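Long-range contact in putative diacylglycerol kinase (Bacillus anthracis, PDB 4WRR), which probably phosphorylates diacylglycerol at the expense of ATP, as a bacterial lipid kinase built from a catalytic domain and a C-terminal beta-sandwich domain: residues Q134-F139 against D271-S276. Sequence-based numbering, arbitrary orientation.
Sequences QHFLNF and DTDGES
The carboxylate of Asp273 faces three consecutive backbone N-H groups of Leu137, Asn138 and Phe139, where the chain turns from strand 134-136 into strand 139-142. Asp273 OD2 takes a nearly straight bond from Leu137 N, 2.8 Å long on its syn side and close to the carboxylate plane. Asn138 N sits between the two oxygens and shares its hydrogen, 3.1 Å from Asp273 OD1 and 3.2 Å from Asp273 OD2, approaching both nearly 30° out of that plane. Phe139 N then meets Asp273 OD1 at 3.1 Å, nearly in line with the C-O bond, and this bond is equally straight. With CG beside its own backbone N and anti to the carbonyl carbon (chi1 -59°), Asp273 reaches into the turn, while the Asn138 side chain passes over the carboxylate with its amide plane inclined by 44°.

Thr272 adds a further hydrogen bond. Its OG1, anti to the backbone N, donates to Phe139 O at 2.9 Å in the carbonyl plane and also packs against Phe136 CB. The Phe139 ring lies against the backbone of 271-272: Thr272 CA stands over one face, a CH-pi contact 4.2 Å from the centroid, and CE2 approaches Asp271 O. Phe75 of helix 71-81 touches both Thr272 and Asp273, and the side chain of Asn201, just after strand 196-200, hydrogen-bonds to Leu137 O.

The turn leads from strand 134-136, at the edge of one antiparallel sheet, to 139-142, which pairs with edge strand 271-272 in the second. Asp273 thus binds it where the sheets of the beta-sandwich part meet: one carboxylate satisfies three successive N-H groups of the buried turn and is itself held in both position and rotation.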
ATOM      1  N   GLN A 134     -10.747  27.293  -4.761  1.00 50.09           N
ATOM      2  CA  GLN A 134     -10.873  26.509  -5.959  1.00 49.40           C
ATOM      3  C   GLN A 134      -9.614  26.778  -6.810  1.00 43.62           C
ATOM      4  O   GLN A 134      -9.386  27.917  -7.237  1.00 46.23           O
ATOM      5  CB  GLN A 134     -12.109  27.009  -6.695  1.00 52.80           C
ATOM      6  CG  GLN A 134     -12.387  26.376  -8.043  1.00 53.40           C
ATOM      7  CD  GLN A 134     -12.359  24.872  -7.983  1.00 57.09           C
ATOM      8  OE1 GLN A 134     -11.357  24.268  -8.339  1.00 60.63           O
ATOM      9  NE2 GLN A 134     -13.441  24.264  -7.518  1.00 56.74           N
ATOM     10  N   HIS A 135      -8.791  25.767  -7.050  1.00 38.85           N
ATOM     11  CA  HIS A 135      -7.596  25.931  -7.892  1.00 35.46           C
ATOM     12  C   HIS A 135      -7.825  25.904  -9.395  1.00 35.14           C
ATOM     13  O   HIS A 135      -8.756  25.256  -9.889  1.00 37.90           O
ATOM     14  CB  HIS A 135      -6.570  24.892  -7.548  1.00 34.74           C
ATOM     15  CG  HIS A 135      -6.146  24.927  -6.113  1.00 34.02           C
ATOM     16  ND1 HIS A 135      -6.800  24.215  -5.134  1.00 35.41           N
ATOM     17  CD2 HIS A 135      -5.136  25.581  -5.499  1.00 32.88           C
ATOM     18  CE1 HIS A 135      -6.221  24.442  -3.974  1.00 35.79           C
ATOM     19  NE2 HIS A 135      -5.196  25.254  -4.175  1.00 34.79           N
ATOM     20  N   PHE A 136      -7.002  26.632 -10.138  1.00 32.82           N
ATOM     21  CA  PHE A 136      -7.034  26.506 -11.587  1.00 30.91           C
ATOM     22  C   PHE A 136      -5.686  26.764 -12.214  1.00 29.91           C
ATOM     23  O   PHE A 136      -4.803  27.362 -11.607  1.00 30.63           O
ATOM     24  CB  PHE A 136      -8.087  27.395 -12.220  1.00 31.27           C
ATOM     25  CG  PHE A 136      -7.848  28.874 -12.035  1.00 29.93           C
ATOM     26  CD1 PHE A 136      -8.300  29.523 -10.915  1.00 31.49           C
ATOM     27  CD2 PHE A 136      -7.195  29.610 -13.005  1.00 28.28           C
ATOM     28  CE1 PHE A 136      -8.067  30.903 -10.746  1.00 32.44           C
ATOM     29  CE2 PHE A 136      -6.997  30.970 -12.862  1.00 27.74           C
ATOM     30  CZ  PHE A 136      -7.441  31.618 -11.734  1.00 29.34           C
ATOM     31  N   LEU A 137      -5.533  26.235 -13.419  1.00 28.66           N
ATOM     32  CA  LEU A 137      -4.310  26.349 -14.215  1.00 28.10           C
ATOM     33  C   LEU A 137      -4.452  27.255 -15.416  1.00 27.25           C
ATOM     34  O   LEU A 137      -3.481  27.914 -15.802  1.00 27.23           O
ATOM     35  CB  LEU A 137      -3.881  24.969 -14.755  1.00 29.69           C
ATOM     36  CG  LEU A 137      -3.275  24.004 -13.761  1.00 30.37           C
ATOM     37  CD1 LEU A 137      -2.969  22.696 -14.457  1.00 30.61           C
ATOM     38  CD2 LEU A 137      -2.006  24.591 -13.159  1.00 30.79           C
ATOM     39  N   ASN A 138      -5.629  27.269 -16.033  1.00 27.62           N
ATOM     40  CA  ASN A 138      -5.837  28.053 -17.256  1.00 26.81           C
ATOM     41  C   ASN A 138      -6.438  29.422 -16.996  1.00 26.26           C
ATOM     42  O   ASN A 138      -5.795  30.426 -17.264  1.00 26.53           O
ATOM     43  CB  ASN A 138      -6.707  27.282 -18.249  1.00 26.87           C
ATOM     44  CG  ASN A 138      -6.050  26.016 -18.727  1.00 29.17           C
ATOM     45  OD1 ASN A 138      -4.861  26.012 -19.069  1.00 30.01           O
ATOM     46  ND2 ASN A 138      -6.810  24.920 -18.759  1.00 29.88           N
ATOM     47  N   PHE A 139      -7.670  29.470 -16.498  1.00 26.04           N
ATOM     48  CA  PHE A 139      -8.367  30.741 -16.351  1.00 26.35           C
ATOM     49  C   PHE A 139      -9.514  30.725 -15.379  1.00 26.67           C
ATOM     50  O   PHE A 139     -10.060  29.669 -15.059  1.00 26.88           O
ATOM     51  CB  PHE A 139      -8.941  31.186 -17.720  1.00 26.01           C
ATOM     52  CG  PHE A 139     -10.177  30.434 -18.136  1.00 26.79           C
ATOM     53  CD1 PHE A 139     -10.068  29.211 -18.778  1.00 26.51           C
ATOM     54  CD2 PHE A 139     -11.448  30.927 -17.861  1.00 27.00           C
ATOM     55  CE1 PHE A 139     -11.203  28.503 -19.140  1.00 27.31           C
ATOM     56  CE2 PHE A 139     -12.576  30.224 -18.215  1.00 27.56           C
ATOM     57  CZ  PHE A 139     -12.455  29.004 -18.863  1.00 27.61           C
ATOM     58  N   ASP A 271     -16.807  30.689 -14.710  1.00 41.60           N
ATOM     59  CA  ASP A 271     -16.304  29.615 -15.517  1.00 40.67           C
ATOM     60  C   ASP A 271     -14.813  29.496 -15.279  1.00 40.09           C
ATOM     61  O   ASP A 271     -14.116  30.486 -15.072  1.00 36.28           O
ATOM     62  CB  ASP A 271     -16.598  29.849 -16.992  1.00 43.40           C
ATOM     63  CG  ASP A 271     -18.101  29.612 -17.346  1.00 46.51           C
ATOM     64  OD1 ASP A 271     -18.976  29.559 -16.459  1.00 52.18           O
ATOM     65  OD2 ASP A 271     -18.416  29.441 -18.520  1.00 54.66           O
ATOM     66  N   THR A 272     -14.341  28.252 -15.275  1.00 40.09           N
ATOM     67  CA  THR A 272     -12.924  27.948 -15.076  1.00 37.17           C
ATOM     68  C   THR A 272     -12.504  26.716 -15.886  1.00 36.69           C
ATOM     69  O   THR A 272     -13.209  26.310 -16.812  1.00 36.65           O
ATOM     70  CB  THR A 272     -12.592  27.839 -13.579  1.00 36.47           C
ATOM     71  OG1 THR A 272     -11.186  27.631 -13.411  1.00 33.73           O
ATOM     72  CG2 THR A 272     -13.368  26.720 -12.933  1.00 38.75           C
ATOM     73  N   ASP A 273     -11.370  26.125 -15.549  1.00 36.66           N
ATOM     74  CA  ASP A 273     -10.808  25.043 -16.371  1.00 38.68           C
ATOM     75  C   ASP A 273     -11.771  23.906 -16.694  1.00 39.61           C
ATOM     76  O   ASP A 273     -11.636  23.276 -17.720  1.00 39.73           O
ATOM     77  CB  ASP A 273      -9.597  24.412 -15.694  1.00 39.82           C
ATOM     78  CG  ASP A 273      -8.483  25.394 -15.412  1.00 38.42           C
ATOM     79  OD1 ASP A 273      -8.621  26.610 -15.660  1.00 36.57           O
ATOM     80  OD2 ASP A 273      -7.452  24.925 -14.891  1.00 40.36           O
ATOM     81  N   GLY A 274     -12.697  23.619 -15.781  1.00 41.96           N
ATOM     82  CA  GLY A 274     -13.727  22.609 -15.985  1.00 43.41           C
ATOM     83  C   GLY A 274     -14.913  22.808 -15.045  1.00 46.82           C
ATOM     84  O   GLY A 274     -15.048  23.879 -14.448  1.00 47.74           O
ATOM     85  N   GLU A 275     -15.731  21.759 -14.859  1.00 48.17           N
ATOM     86  CA  GLU A 275     -16.973  21.877 -14.068  1.00 50.34           C
ATOM     87  C   GLU A 275     -16.683  22.341 -12.652  1.00 49.73           C
ATOM     88  O   GLU A 275     -15.780  21.834 -11.999  1.00 49.47           O
ATOM     89  CB  GLU A 275     -17.762  20.555 -14.032  1.00 53.50           C
ATOM     90  N   SER A 276     -17.502  23.259 -12.159  1.00 51.71           N
ATOM     91  CA  SER A 276     -17.281  23.862 -10.848  1.00 55.02           C
ATOM     92  C   SER A 276     -18.537  24.593 -10.354  1.00 59.07           C
ATOM     93  O   SER A 276     -19.479  24.786 -11.108  1.00 63.53           O
ATOM     94  CB  SER A 276     -16.071  24.798 -10.937  1.00 52.12           C
ATOM     95  OG  SER A 276     -16.245  25.993 -10.221  1.00 52.81           O
TER